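Local coordinates for protein geranylgeranyl pyrophosphate synthase (Corynebacterium glutamicum, PDB 3LK5) that probably joins allylic and homoallylic isoprenoid diphosphates in isoprenoid biosynthesis, as a magnesium-dependent prenyltransferase of the FPP/GGPP synthase family, at residues G190-D194 with S210-K215; G182-V187 with A218-R223. One frame throughout, in Å; residues are numbered along the deposited sequence.

Contact 1 (G190-D194 with S210-K215)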
loop_
_atom_site.group_PDB
_atom_site.type_symbol
_atom_site.label_atom_id
_atom_site.label_comp_id
_atom_site.label_asym_id
_atom_site.label_seq_id
_atom_site.Cartn_x
_atom_site.Cartn_y
_atom_site.Cartn_z
ATOM N N GLY A 190 13.982 4.356 -0.407
ATOM C CA GLY A 190 14.577 5.092 -1.576
ATOM C C GLY A 190 13.757 6.271 -2.100
ATOM O O GLY A 190 14.292 7.367 -2.321
ATOM N N GLN A 191 12.456 6.080 -2.290
ATOM C CA GLN A 191 11.579 7.192 -2.679
ATOM C C GLN A 191 11.472 8.324 -1.662
ATOM O O GLN A 191 11.415 9.525 -2.036
ATOM C CB GLN A 191 10.205 6.681 -3.028
ATOM C CG GLN A 191 10.304 5.641 -4.084
ATOM C CD GLN A 191 9.195 5.700 -5.079
ATOM O OE1 GLN A 191 9.360 5.231 -6.226
ATOM N NE2 GLN A 191 8.035 6.227 -4.671
ATOM N N LEU A 192 11.448 7.952 -0.387
ATOM C CA LEU A 192 11.439 8.966 0.664
ATOM C C LEU A 192 12.711 9.818 0.596
ATOM O O LEU A 192 12.651 11.044 0.750
ATOM C CB LEU A 192 11.296 8.341 2.066
ATOM C CG LEU A 192 9.858 7.933 2.396
ATOM C CD1 LEU A 192 9.813 6.935 3.584
ATOM C CD2 LEU A 192 9.027 9.191 2.665
ATOM N N LEU A 193 13.861 9.169 0.429
ATOM C CA LEU A 193 15.128 9.907 0.329
ATOM C C LEU A 193 15.148 10.841 -0.890
ATOM O O LEU A 193 15.668 11.964 -0.808
ATOM C CB LEU A 193 16.321 8.947 0.294
ATOM C CG LEU A 193 17.721 9.564 0.212
ATOM C CD1 LEU A 193 17.948 10.583 1.363
ATOM C CD2 LEU A 193 18.728 8.457 0.299
ATOM N N ASP A 194 14.574 10.374 -1.997
ATOM C CA ASP A 194 14.492 11.123 -3.271
ATOM C C ASP A 194 13.605 12.377 -3.173
ATOM O O ASP A 194 13.966 13.465 -3.676
ATOM C CB ASP A 194 13.962 10.200 -4.363
ATOM C CG ASP A 194 14.274 10.690 -5.753
ATOM O OD1 ASP A 194 15.373 11.235 -5.990
ATOM O OD2 ASP A 194 13.420 10.508 -6.633
ATOM N N SER A 210 22.684 6.909 -2.895
ATOM C CA SER A 210 21.813 6.126 -2.023
ATOM C C SER A 210 20.459 5.901 -2.640
ATOM O O SER A 210 19.922 4.780 -2.579
ATOM C CB SER A 210 21.665 6.764 -0.635
ATOM O OG SER A 210 22.931 6.780 0.019
ATOM N N VAL A 211 19.894 6.951 -3.225
ATOM C CA VAL A 211 18.627 6.814 -3.906
ATOM C C VAL A 211 18.746 5.736 -5.010
ATOM O O VAL A 211 17.891 4.844 -5.131
ATOM C CB VAL A 211 18.171 8.132 -4.517
ATOM C CG1 VAL A 211 16.950 7.902 -5.389
ATOM C CG2 VAL A 211 17.876 9.184 -3.419
ATOM N N ASN A 212 19.812 5.821 -5.815
ATOM C CA ASN A 212 19.989 4.831 -6.885
ATOM C C ASN A 212 20.098 3.377 -6.351
ATOM O O ASN A 212 19.505 2.463 -6.939
ATOM C CB ASN A 212 21.215 5.168 -7.754
ATOM C CG ASN A 212 21.036 6.426 -8.588
ATOM O OD1 ASN A 212 22.035 7.000 -9.135
ATOM N ND2 ASN A 212 19.802 6.867 -8.731
ATOM N N ARG A 213 20.830 3.189 -5.255
ATOM C CA ARG A 213 21.052 1.870 -4.643
ATOM C C ARG A 213 19.723 1.205 -4.210
ATOM O O ARG A 213 19.541 -0.021 -4.391
ATOM C CB ARG A 213 21.939 2.047 -3.419
ATOM C CG ARG A 213 22.203 0.813 -2.624
ATOM C CD ARG A 213 23.145 1.121 -1.443
ATOM N NE ARG A 213 23.158 -0.038 -0.543
ATOM C CZ ARG A 213 23.545 -0.033 0.736
ATOM N NH1 ARG A 213 23.957 1.086 1.337
ATOM N NH2 ARG A 213 23.486 -1.167 1.426
ATOM N N PHE A 214 18.831 2.037 -3.643
ATOM C CA PHE A 214 17.604 1.532 -2.965
ATOM C C PHE A 214 16.363 1.686 -3.825
ATOM O O PHE A 214 15.642 0.711 -4.023
ATOM C CB PHE A 214 17.428 2.211 -1.587
ATOM C CG PHE A 214 18.457 1.776 -0.590
ATOM C CD1 PHE A 214 18.448 0.458 -0.094
ATOM C CD2 PHE A 214 19.483 2.641 -0.198
ATOM C CE1 PHE A 214 19.432 0.023 0.840
ATOM C CE2 PHE A 214 20.437 2.246 0.719
ATOM C CZ PHE A 214 20.435 0.933 1.230
ATOM N N LYS A 215 16.134 2.884 -4.384
ATOM C CA LYS A 215 14.951 3.099 -5.195
ATOM C C LYS A 215 15.033 2.362 -6.540
ATOM O O LYS A 215 14.021 1.912 -7.058
ATOM C CB LYS A 215 14.710 4.596 -5.418
ATOM C CG LYS A 215 13.476 4.929 -6.261
ATOM C CD LYS A 215 13.316 6.449 -6.495
ATOM C CE LYS A 215 12.747 6.682 -7.894
ATOM N NZ LYS A 215 12.201 8.056 -8.104
#
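K215 runs out from helix 205-231 across the opposing turn of helix 170-199 and ends at the carboxylate of D194. Its CB lies over the backbone of G190, 3.8 Å from G190 C, where the lack of a side chain lets the two helices come together: the CA atoms of G190 and K215 are 4.1 Å apart. With CG anti to the backbone N (chi1 -180°), the lysine chain leaves its own helix and passes Q191 at about a right angle, K215 CG and CD each lying 3.9 Å from Q191 CG. A bend at chi3 (145°) swings K215 CE past Q191 OE1 at 4.0 Å, and NZ beyond it reaches D194. The salt bridge, K215 NZ to D194 OD2, measures 3.1 Å, and the ammonium comes to the oxygen from above the carboxylate plane, 40° out of it.

V211, one turn before K215, packs beside this bridge. Its CG1 lies against the other carboxylate oxygen, D194 OD1, while its CG2 packs on L193 CG at 3.7 Å; L193 CD2 reaches on to S210 CB at 3.5 Å. The polar end of the interface therefore backs onto an apolar one.

D194 is a magnesium ligand, although no metal is bound to this chain here, and it ends the GQxxD sequence on helix 170-199 that this family carries between its two aspartate-rich motifs. Q191 NE2 makes a weak hydrogen bond to D108, another metal ligand, on helix 87-111. The segments 190-194 and 210-215 run roughly antiparallel; helix 236-263 packs against N212 on helix 205-231, and the second subunit meets Q191 and L193 through its L150 and P46.

Contact 2 (G182-V187 with A218-R223)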
loop_
_atom_site.group_PDB
_atom_site.type_symbol
_atom_site.label_atom_id
_atom_site.label_comp_id
_atom_site.label_asym_id
_atom_site.label_seq_id
_atom_site.Cartn_x
_atom_site.Cartn_y
_atom_site.Cartn_z
ATOM N N GLY A 182 12.791 -7.106 2.132
ATOM C CA GLY A 182 13.865 -6.122 1.761
ATOM C C GLY A 182 13.389 -5.192 0.654
ATOM O O GLY A 182 13.425 -3.966 0.799
HETATM N N MSE A 183 12.872 -5.759 -0.438
HETATM C CA MSE A 183 12.515 -4.995 -1.603
HETATM C C MSE A 183 11.523 -3.877 -1.307
HETATM O O MSE A 183 11.698 -2.749 -1.771
HETATM C CB MSE A 183 11.866 -5.913 -2.650
HETATM C CG MSE A 183 11.443 -5.161 -3.868
HETATM SE SE MSE A 183 10.653 -6.484 -5.125
HETATM C CE MSE A 183 9.101 -6.973 -4.053
ATOM N N ARG A 184 10.465 -4.181 -0.561
ATOM C CA ARG A 184 9.368 -3.198 -0.370
ATOM C C ARG A 184 9.798 -2.090 0.589
ATOM O O ARG A 184 9.469 -0.925 0.383
ATOM C CB ARG A 184 8.055 -3.911 0.086
ATOM C CG ARG A 184 7.427 -4.621 -1.150
ATOM C CD ARG A 184 6.853 -6.021 -0.803
ATOM N NE ARG A 184 5.830 -5.970 0.265
ATOM C CZ ARG A 184 6.032 -6.276 1.552
ATOM N NH1 ARG A 184 7.246 -6.614 2.020
ATOM N NH2 ARG A 184 4.975 -6.270 2.389
ATOM N N THR A 185 10.562 -2.424 1.615
ATOM C CA THR A 185 11.047 -1.355 2.506
ATOM C C THR A 185 12.067 -0.488 1.742
ATOM O O THR A 185 12.078 0.748 1.868
ATOM C CB THR A 185 11.608 -1.940 3.794
ATOM O OG1 THR A 185 10.489 -2.421 4.569
ATOM C CG2 THR A 185 12.352 -0.842 4.627
ATOM N N GLU A 186 12.934 -1.152 0.967
ATOM C CA GLU A 186 13.999 -0.430 0.235
ATOM C C GLU A 186 13.449 0.539 -0.805
ATOM O O GLU A 186 13.907 1.691 -0.894
ATOM C CB GLU A 186 14.995 -1.444 -0.373
ATOM C CG GLU A 186 15.917 -2.050 0.696
ATOM C CD GLU A 186 16.540 -3.415 0.334
ATOM O OE1 GLU A 186 16.310 -3.985 -0.760
ATOM O OE2 GLU A 186 17.210 -3.989 1.215
ATOM N N VAL A 187 12.456 0.117 -1.595
ATOM C CA VAL A 187 11.944 1.016 -2.636
ATOM C C VAL A 187 11.209 2.238 -2.039
ATOM O O VAL A 187 11.393 3.381 -2.488
ATOM C CB VAL A 187 11.063 0.306 -3.702
ATOM C CG1 VAL A 187 9.695 -0.202 -3.116
ATOM C CG2 VAL A 187 10.795 1.273 -4.914
ATOM N N ALA A 218 18.111 -2.065 -5.882
ATOM C CA ALA A 218 17.493 -3.075 -5.004
ATOM C C ALA A 218 16.135 -3.459 -5.569
ATOM O O ALA A 218 15.812 -4.622 -5.755
ATOM C CB ALA A 218 17.301 -2.498 -3.561
ATOM N N TYR A 219 15.378 -2.442 -5.934
ATOM C CA TYR A 219 13.996 -2.623 -6.319
ATOM C C TYR A 219 13.837 -3.319 -7.676
ATOM O O TYR A 219 12.967 -4.167 -7.864
ATOM C CB TYR A 219 13.353 -1.230 -6.366
ATOM C CG TYR A 219 11.974 -1.226 -6.950
ATOM C CD1 TYR A 219 10.990 -2.113 -6.457
ATOM C CD2 TYR A 219 11.625 -0.318 -7.949
ATOM C CE1 TYR A 219 9.714 -2.107 -6.981
ATOM C CE2 TYR A 219 10.347 -0.269 -8.469
ATOM C CZ TYR A 219 9.396 -1.171 -7.972
ATOM O OH TYR A 219 8.141 -1.181 -8.492
ATOM N N THR A 220 14.698 -2.971 -8.624
ATOM C CA THR A 220 14.427 -3.325 -10.021
ATOM C C THR A 220 15.135 -4.590 -10.447
ATOM O O THR A 220 14.621 -5.338 -11.298
ATOM C CB THR A 220 14.814 -2.135 -10.948
ATOM O OG1 THR A 220 14.043 -0.989 -10.558
ATOM C CG2 THR A 220 14.602 -2.466 -12.462
ATOM N N ILE A 221 16.304 -4.830 -9.860
ATOM C CA ILE A 221 17.116 -5.937 -10.286
ATOM C C ILE A 221 17.548 -6.866 -9.182
ATOM O O ILE A 221 17.321 -8.087 -9.273
ATOM C CB ILE A 221 18.423 -5.436 -11.069
ATOM C CG1 ILE A 221 18.014 -4.449 -12.160
ATOM C CG2 ILE A 221 19.193 -6.692 -11.623
ATOM C CD1 ILE A 221 19.132 -4.248 -13.321
ATOM N N ALA A 222 18.195 -6.326 -8.147
ATOM C CA ALA A 222 18.772 -7.218 -7.136
ATOM C C ALA A 222 17.729 -8.009 -6.357
ATOM O O ALA A 222 17.845 -9.231 -6.221
ATOM C CB ALA A 222 19.697 -6.454 -6.147
ATOM N N ARG A 223 16.724 -7.329 -5.827
ATOM C CA ARG A 223 15.725 -8.083 -5.082
ATOM C C ARG A 223 14.830 -8.995 -5.959
ATOM O O ARG A 223 14.493 -10.077 -5.502
ATOM C CB ARG A 223 14.864 -7.207 -4.142
ATOM C CG ARG A 223 15.637 -6.502 -3.000
ATOM C CD ARG A 223 16.292 -7.495 -2.063
ATOM N NE ARG A 223 16.841 -6.791 -0.881
ATOM C CZ ARG A 223 17.643 -7.365 0.013
ATOM N NH1 ARG A 223 17.974 -8.660 -0.085
ATOM N NH2 ARG A 223 18.092 -6.661 1.057
#
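E186 and R223 meet side-on, their carboxylate and guanidinium planes only 14° apart. R223 NE donates to E186 OE1 at 2.9 Å and R223 NH2 to E186 OE2 at 2.8 Å, both nearly straight (170° and 174°), each oxygen accepting through its syn lone pair. The side chains cross at about a right angle, and the bend of R223 at chi2 brings its nitrogens to the edge of the carboxylate. A218 CB sits 3.3 Å from E186 OE1, giving that oxygen an apolar neighbour beside its charged one.

Selenomethionine M183 slides past R223 in the opposite direction, M183 CB lying 3.6 Å from R223 CB. M183 CG continues to the edge of the Y219 ring, near the ring plane, 4.0 Å from Y219 CD1. V187 takes the face instead: its CG2, placed anti to the backbone N, stands 3.5 Å from the ring centroid in a CH-pi contact. At the far end of the ring, Y219 OH hydrogen-bonds Q101 on helix 87-111.

One side of this contact is thus apolar and aromatic, the other ionic. Two bonds fix the rotation of both charged groups, and R223 NH1 has a further partner in H226; paired this way, both charges are probably stabilised, with E186 likely to remain ionised although buried.

In the fold
Coming from the N terminus, the chain first supplies 182-187 and then 190-194, both on helix 170-199; it turns back after residue 199 and enters helix 205-231, which brings 210-215 and then 218-223. Contact 1 closes the inner loop of this hairpin, and contact 2, farther from the turn, closes a wider loop in which contact 1 is nested. Their centres are 10 Å apart, and they touch where F214 CB packs on E186 O and K215 O on V187 CG2. Together they join the two helices from near the metal-binding aspartates towards the centre of the chain, with the second subunit reaching helix 170-199 at both levels.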